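Outer surface protein (Borrelia burgdorferi, PDB 5IZT) is a plasmid-encoded surface protein of the PFam54_60 family whose precise role is not established, built here as an all-helical bundle at its C-terminal end. Local coordinates at residues N250-L255 with E264-I269; I295-A300 with D341-W346. All blocks are in the same frame, centred on the assembly; numbering follows the deposited sequence. Where two conformers were deposited one is given.

Interaction 1 (N250-L255 with E264-I269)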
loop_
_atom_site.group_PDB
_atom_site.type_symbol
_atom_site.label_atom_id
_atom_site.label_comp_id
_atom_site.label_asym_id
_atom_site.label_seq_id
_atom_site.Cartn_x
_atom_site.Cartn_y
_atom_site.Cartn_z
ATOM N N ASN A 250 10.073 3.959 -2.123
ATOM C CA ASN A 250 9.763 2.882 -3.053
ATOM C C ASN A 250 8.541 2.081 -2.630
ATOM O O ASN A 250 7.923 1.430 -3.487
ATOM C CB ASN A 250 10.982 1.985 -3.235
ATOM C CG ASN A 250 11.914 2.513 -4.310
ATOM O OD1 ASN A 250 12.482 3.594 -4.177
ATOM N ND2 ASN A 250 12.054 1.762 -5.391
ATOM N N LYS A 251 8.157 2.118 -1.346
ATOM C CA LYS A 251 6.888 1.493 -0.971
ATOM C C LYS A 251 5.713 2.238 -1.594
ATOM O O LYS A 251 4.716 1.617 -1.977
ATOM C CB LYS A 251 6.736 1.444 0.548
ATOM C CG LYS A 251 7.930 0.772 1.235
ATOM C CD LYS A 251 7.580 -0.522 1.854
ATOM C CE LYS A 251 8.823 -1.170 2.474
ATOM N NZ LYS A 251 9.339 -2.259 1.601
ATOM N N PHE A 252 5.784 3.576 -1.663
ATOM C CA PHE A 252 4.725 4.312 -2.353
ATOM C C PHE A 252 4.720 3.986 -3.842
ATOM O O PHE A 252 3.651 3.832 -4.448
ATOM C CB PHE A 252 4.862 5.827 -2.164
ATOM C CG PHE A 252 3.754 6.589 -2.826
ATOM C CD1 PHE A 252 2.465 6.582 -2.272
ATOM C CD2 PHE A 252 3.969 7.254 -4.029
ATOM C CE1 PHE A 252 1.419 7.253 -2.898
ATOM C CE2 PHE A 252 2.912 7.932 -4.679
ATOM C CZ PHE A 252 1.641 7.938 -4.102
ATOM N N TYR A 253 5.896 3.892 -4.453
ATOM C CA TYR A 253 5.951 3.514 -5.872
ATOM C C TYR A 253 5.377 2.123 -6.087
ATOM O O TYR A 253 4.701 1.865 -7.097
ATOM C CB TYR A 253 7.390 3.583 -6.386
ATOM C CG TYR A 253 8.052 4.930 -6.168
ATOM C CD1 TYR A 253 7.296 6.097 -6.125
ATOM C CD2 TYR A 253 9.435 5.030 -5.967
ATOM C CE1 TYR A 253 7.894 7.340 -5.893
ATOM C CE2 TYR A 253 10.047 6.289 -5.738
ATOM C CZ TYR A 253 9.274 7.424 -5.710
ATOM O OH TYR A 253 9.870 8.663 -5.493
ATOM N N ALA A 254 5.645 1.206 -5.150
ATOM C CA ALA A 254 5.113 -0.149 -5.245
ATOM C C ALA A 254 3.596 -0.169 -5.103
ATOM O O ALA A 254 2.917 -0.968 -5.760
ATOM C CB ALA A 254 5.752 -1.037 -4.182
ATOM N N LEU A 255 3.054 0.687 -4.234
ATOM C CA LEU A 255 1.609 0.802 -4.082
ATOM C C LEU A 255 0.943 1.207 -5.393
ATOM O O LEU A 255 -0.171 0.753 -5.705
ATOM C CB LEU A 255 1.297 1.829 -2.988
ATOM C CG LEU A 255 -0.163 2.220 -2.799
ATOM C CD1 LEU A 255 -1.012 1.011 -2.371
ATOM C CD2 LEU A 255 -0.227 3.360 -1.771
ATOM N N GLU A 264 3.723 10.199 -11.419
ATOM C CA GLU A 264 3.963 11.595 -11.777
ATOM C C GLU A 264 2.693 12.426 -11.639
ATOM O O GLU A 264 2.750 13.572 -11.178
ATOM C CB GLU A 264 4.518 11.700 -13.201
ATOM C CG GLU A 264 4.830 13.125 -13.655
ATOM C CD GLU A 264 6.084 13.717 -13.008
ATOM O OE1 GLU A 264 6.193 14.966 -12.932
ATOM O OE2 GLU A 264 6.962 12.944 -12.588
ATOM N N GLN A 265 1.541 11.875 -12.038
ATOM C CA GLN A 265 0.285 12.609 -11.916
ATOM C C GLN A 265 -0.037 12.893 -10.459
ATOM O O GLN A 265 -0.410 14.017 -10.092
ATOM C CB GLN A 265 -0.847 11.813 -12.566
ATOM C CG GLN A 265 -0.771 11.766 -14.085
ATOM C CD GLN A 265 -0.807 13.162 -14.698
ATOM O OE1 GLN A 265 -1.555 14.029 -14.254
ATOM N NE2 GLN A 265 0.019 13.385 -15.711
ATOM N N PHE A 266 0.095 11.871 -9.615
ATOM C CA PHE A 266 -0.184 12.007 -8.189
ATOM C C PHE A 266 0.754 13.021 -7.550
ATOM O O PHE A 266 0.323 13.878 -6.763
ATOM C CB PHE A 266 -0.052 10.627 -7.503
ATOM C CG PHE A 266 -0.505 10.621 -6.057
ATOM C CD1 PHE A 266 0.359 11.017 -5.050
ATOM C CD2 PHE A 266 -1.777 10.199 -5.723
ATOM C CE1 PHE A 266 -0.058 11.035 -3.718
ATOM C CE2 PHE A 266 -2.204 10.200 -4.398
ATOM C CZ PHE A 266 -1.340 10.610 -3.395
ATOM N N GLY A 267 2.046 12.935 -7.861
ATOM C CA GLY A 267 2.990 13.910 -7.326
ATOM C C GLY A 267 2.672 15.337 -7.744
ATOM O O GLY A 267 2.803 16.277 -6.948
ATOM N N SER A 268 2.233 15.521 -8.989
ATOM C CA SER A 268 1.872 16.862 -9.449
ATOM C C SER A 268 0.689 17.417 -8.673
ATOM O O SER A 268 0.617 18.625 -8.431
ATOM C CB SER A 268 1.556 16.857 -10.942
ATOM O OG SER A 268 2.721 16.601 -11.704
ATOM N N ILE A 269 -0.249 16.554 -8.279
ATOM C CA ILE A 269 -1.368 17.017 -7.467
ATOM C C ILE A 269 -0.892 17.388 -6.068
ATOM O O ILE A 269 -1.304 18.418 -5.519
ATOM C CB ILE A 269 -2.476 15.949 -7.432
ATOM C CG1 ILE A 269 -3.044 15.738 -8.841
ATOM C CG2 ILE A 269 -3.575 16.344 -6.452
ATOM C CD1 ILE A 269 -3.781 14.392 -9.009
#

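Interaction 2 (I295-A300 with D341-W346)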
loop_
_atom_site.group_PDB
_atom_site.type_symbol
_atom_site.label_atom_id
_atom_site.label_comp_id
_atom_site.label_asym_id
_atom_site.label_seq_id
_atom_site.Cartn_x
_atom_site.Cartn_y
_atom_site.Cartn_z
ATOM N N ILE A 295 2.819 -0.893 3.508
ATOM C CA ILE A 295 3.666 -1.503 4.522
ATOM C C ILE A 295 2.933 -2.662 5.178
ATOM O O ILE A 295 3.482 -3.762 5.328
ATOM C CB ILE A 295 4.101 -0.454 5.557
ATOM C CG1 ILE A 295 5.085 0.537 4.901
ATOM C CG2 ILE A 295 4.702 -1.154 6.776
ATOM C CD1 ILE A 295 5.382 1.788 5.741
ATOM N N SER A 296 1.681 -2.432 5.586
ATOM C CA SER A 296 0.907 -3.510 6.210
ATOM C C SER A 296 0.674 -4.655 5.241
ATOM O O SER A 296 0.689 -5.821 5.645
ATOM C CB SER A 296 -0.439 -2.996 6.715
ATOM O OG SER A 296 -0.291 -2.158 7.855
ATOM N N PHE A 297 0.380 -4.332 3.979
ATOM C CA PHE A 297 0.186 -5.358 2.950
ATOM C C PHE A 297 1.398 -6.281 2.860
ATOM O O PHE A 297 1.260 -7.512 2.883
ATOM C CB PHE A 297 -0.094 -4.672 1.604
ATOM C CG PHE A 297 -0.201 -5.605 0.440
ATOM C CD1 PHE A 297 -1.369 -6.337 0.222
ATOM C CD2 PHE A 297 0.840 -5.740 -0.449
ATOM C CE1 PHE A 297 -1.478 -7.187 -0.876
ATOM C CE2 PHE A 297 0.741 -6.601 -1.555
ATOM C CZ PHE A 297 -0.415 -7.330 -1.755
ATOM N N GLU A 298 2.603 -5.708 2.778
ATOM C CA GLU A 298 3.799 -6.540 2.645
ATOM C C GLU A 298 4.060 -7.364 3.904
ATOM O O GLU A 298 4.509 -8.519 3.819
ATOM C CB GLU A 298 5.012 -5.660 2.307
ATOM C CG GLU A 298 4.942 -5.057 0.904
ATOM C CD GLU A 298 6.149 -4.190 0.546
ATOM O OE1 GLU A 298 7.186 -4.258 1.241
ATOM O OE2 GLU A 298 6.042 -3.426 -0.440
ATOM N N LEU A 299 3.834 -6.783 5.084
ATOM C CA LEU A 299 4.011 -7.547 6.319
ATOM C C LEU A 299 2.998 -8.692 6.408
ATOM O O LEU A 299 3.313 -9.778 6.907
ATOM C CB LEU A 299 3.895 -6.619 7.536
ATOM C CG LEU A 299 5.027 -5.614 7.795
ATOM C CD1 LEU A 299 4.593 -4.611 8.831
ATOM C CD2 LEU A 299 6.308 -6.331 8.260
ATOM N N ALA A 300 1.782 -8.467 5.909
ATOM C CA ALA A 300 0.749 -9.497 5.956
ATOM C C ALA A 300 1.087 -10.659 5.035
ATOM O O ALA A 300 0.822 -11.823 5.368
ATOM C CB ALA A 300 -0.611 -8.888 5.598
ATOM N N ASP A 341 -7.903 -6.877 -1.746
ATOM C CA ASP A 341 -9.044 -6.060 -2.139
ATOM C C ASP A 341 -8.944 -4.648 -1.575
ATOM O O ASP A 341 -9.311 -3.671 -2.249
ATOM C CB ASP A 341 -10.330 -6.723 -1.661
ATOM C CG ASP A 341 -11.543 -5.845 -1.875
ATOM O OD1 ASP A 341 -11.925 -5.640 -3.045
ATOM O OD2 ASP A 341 -12.108 -5.357 -0.877
ATOM N N LYS A 342 -8.474 -4.514 -0.334
ATOM C CA LYS A 342 -8.402 -3.182 0.261
ATOM C C LYS A 342 -7.188 -2.408 -0.228
ATOM O O LYS A 342 -7.265 -1.178 -0.362
ATOM C CB LYS A 342 -8.426 -3.278 1.784
ATOM C CG LYS A 342 -9.732 -3.832 2.321
ATOM C CD LYS A 342 -10.893 -2.908 1.979
ATOM C CE LYS A 342 -12.229 -3.446 2.492
ATOM N NZ LYS A 342 -13.316 -2.443 2.226
ATOM N N ARG A 343 -6.084 -3.090 -0.557
ATOM C CA ARG A 343 -4.998 -2.376 -1.219
ATOM C C ARG A 343 -5.459 -1.874 -2.581
ATOM O O ARG A 343 -5.168 -0.732 -2.962
ATOM C CB ARG A 343 -3.751 -3.261 -1.355
ATOM C CG ARG A 343 -2.600 -2.588 -2.127
ATOM C CD ARG A 343 -1.355 -3.465 -2.254
ATOM N NE ARG A 343 -0.383 -2.935 -3.222
ATOM C CZ ARG A 343 -0.456 -3.127 -4.535
ATOM N NH1 ARG A 343 -1.463 -3.834 -5.052
ATOM N NH2 ARG A 343 0.469 -2.611 -5.338
ATOM N N LYS A 344 -6.201 -2.711 -3.321
ATOM C CA LYS A 344 -6.762 -2.276 -4.600
ATOM C C LYS A 344 -7.728 -1.108 -4.417
ATOM O O LYS A 344 -7.802 -0.215 -5.271
ATOM C CB LYS A 344 -7.467 -3.445 -5.295
ATOM N N GLU A 345 -8.494 -1.105 -3.319
ATOM C CA GLU A 345 -9.418 0.004 -3.077
ATOM C C GLU A 345 -8.686 1.334 -2.910
ATOM O O GLU A 345 -9.153 2.368 -3.413
ATOM C CB GLU A 345 -10.301 -0.289 -1.864
ATOM C CG GLU A 345 -11.352 0.774 -1.576
ATOM C CD GLU A 345 -12.309 1.016 -2.734
ATOM O OE1 GLU A 345 -12.431 0.133 -3.611
ATOM O OE2 GLU A 345 -12.951 2.091 -2.755
ATOM N N TRP A 346 -7.555 1.343 -2.190
ATOM C CA TRP A 346 -6.760 2.568 -2.091
ATOM C C TRP A 346 -6.335 3.040 -3.472
ATOM O O TRP A 346 -6.456 4.225 -3.808
ATOM C CB TRP A 346 -5.524 2.352 -1.203
ATOM C CG TRP A 346 -4.839 3.631 -0.831
ATOM C CD1 TRP A 346 -4.960 4.310 0.346
ATOM C CD2 TRP A 346 -3.953 4.413 -1.654
ATOM N NE1 TRP A 346 -4.196 5.458 0.313
ATOM C CE2 TRP A 346 -3.574 5.540 -0.903
ATOM C CE3 TRP A 346 -3.426 4.250 -2.944
ATOM C CZ2 TRP A 346 -2.709 6.518 -1.403
ATOM C CZ3 TRP A 346 -2.564 5.223 -3.440
ATOM C CH2 TRP A 346 -2.216 6.331 -2.672
#

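Interaction 1 (N250-L255 with E264-I269)
F252 meets F266 ring against ring, and the whole contact between 250-255 and 264-269 rests on this one pair. Along the first segment, F252 points at the other helix: its CG stands anti to the backbone N (chi1 -178°), which carries the ring out from the helix toward F266. The closest atom is CZ of F252, which lies 3.5 Å from F266 CD1 and 3.6 Å from F266 CE1. It rests over one face of the F266 ring, 3.4 Å above that plane but shifted toward the rim rather than centred. The ring centroids of F252 and F266 are 5.1 Å apart and the planes meet at 49°, so the pair is neither a parallel stack nor a T-shaped one. No hydrogen bond joins the segments; the attraction is apolar, and both phenylalanines are buried. Next in the segment, Y253 sends its hydroxyl to E206, while L255, further on, packs on Q294 of helix 280-316. The F252-F266 pair thus packs inside the corner between the consecutive helices 243-255 and 260-274. F252 also touches M287 and L291 of helix 280-316 and W346 of helix 322-359, and I269 reaches L369 and I373 of helix 366-395, setting this corner against the long helices of the bundle.

Interaction 2 (I295-A300 with D341-W346)
R343 lays a methylene over the face of F297 in a CH-pi contact between the long helices 280-316 and 322-359, near the centre of the folded chain. The evidence is the position of R343 CD, which sits 3.5 Å from the centroid of the F297 ring and only 9° off its normal. Its distances to the ring atoms are correspondingly even: R343 CD is 3.6 Å from F297 CG and 4.0 Å from F297 CZ. An arginine chain extended from CG to NE lifts the guanidinium away from the ring, obliquely above it. R343 CZ is 5.1 Å from the ring centroid, so any cation-pi attraction is weak at most; guanidinium and ring planes are 29° apart. F297 and R343 are the nearest CA pair of the two segments, 7.3 Å apart. The charged end has firmer partners elsewhere: NE hydrogen-bonds to Q294, and NH2 forms a salt bridge with D257. This is helix-to-helix packing within the all-helical BBCRASP-1 family domain, with 341-346 inside a predicted coiled coil. Among the neighbours, F297 also packs on I339 and L340 of helix 322-359, R343 touches L255 of helix 243-255, and S296 and W346 contact L389 and M381 of helix 366-395.

How the interactions relate
The two interactions differ in burial and chemistry. Interaction 1 pairs two buried aromatic rings, whereas interaction 2, nearer the chain centre, pairs a buried ring with a partly exposed arginine whose charge is satisfied outside the contact. Both join consecutive helices, but those of interaction 2 are long and meet far from their connection, with 40 residues between the segments. Their centres are 15 Å apart, yet helix 243-255 links them directly. K251 NZ lies 3.0 Å from E298 OE1 in a salt bridge, R343 NH2 lies 3.0 Å from A254 O in a probable hydrogen bond, and L255 CD2 packs 3.4 Å from W346 CZ3. Polar bonds and apolar packing both tie helix 243-255 to the long-helix pair.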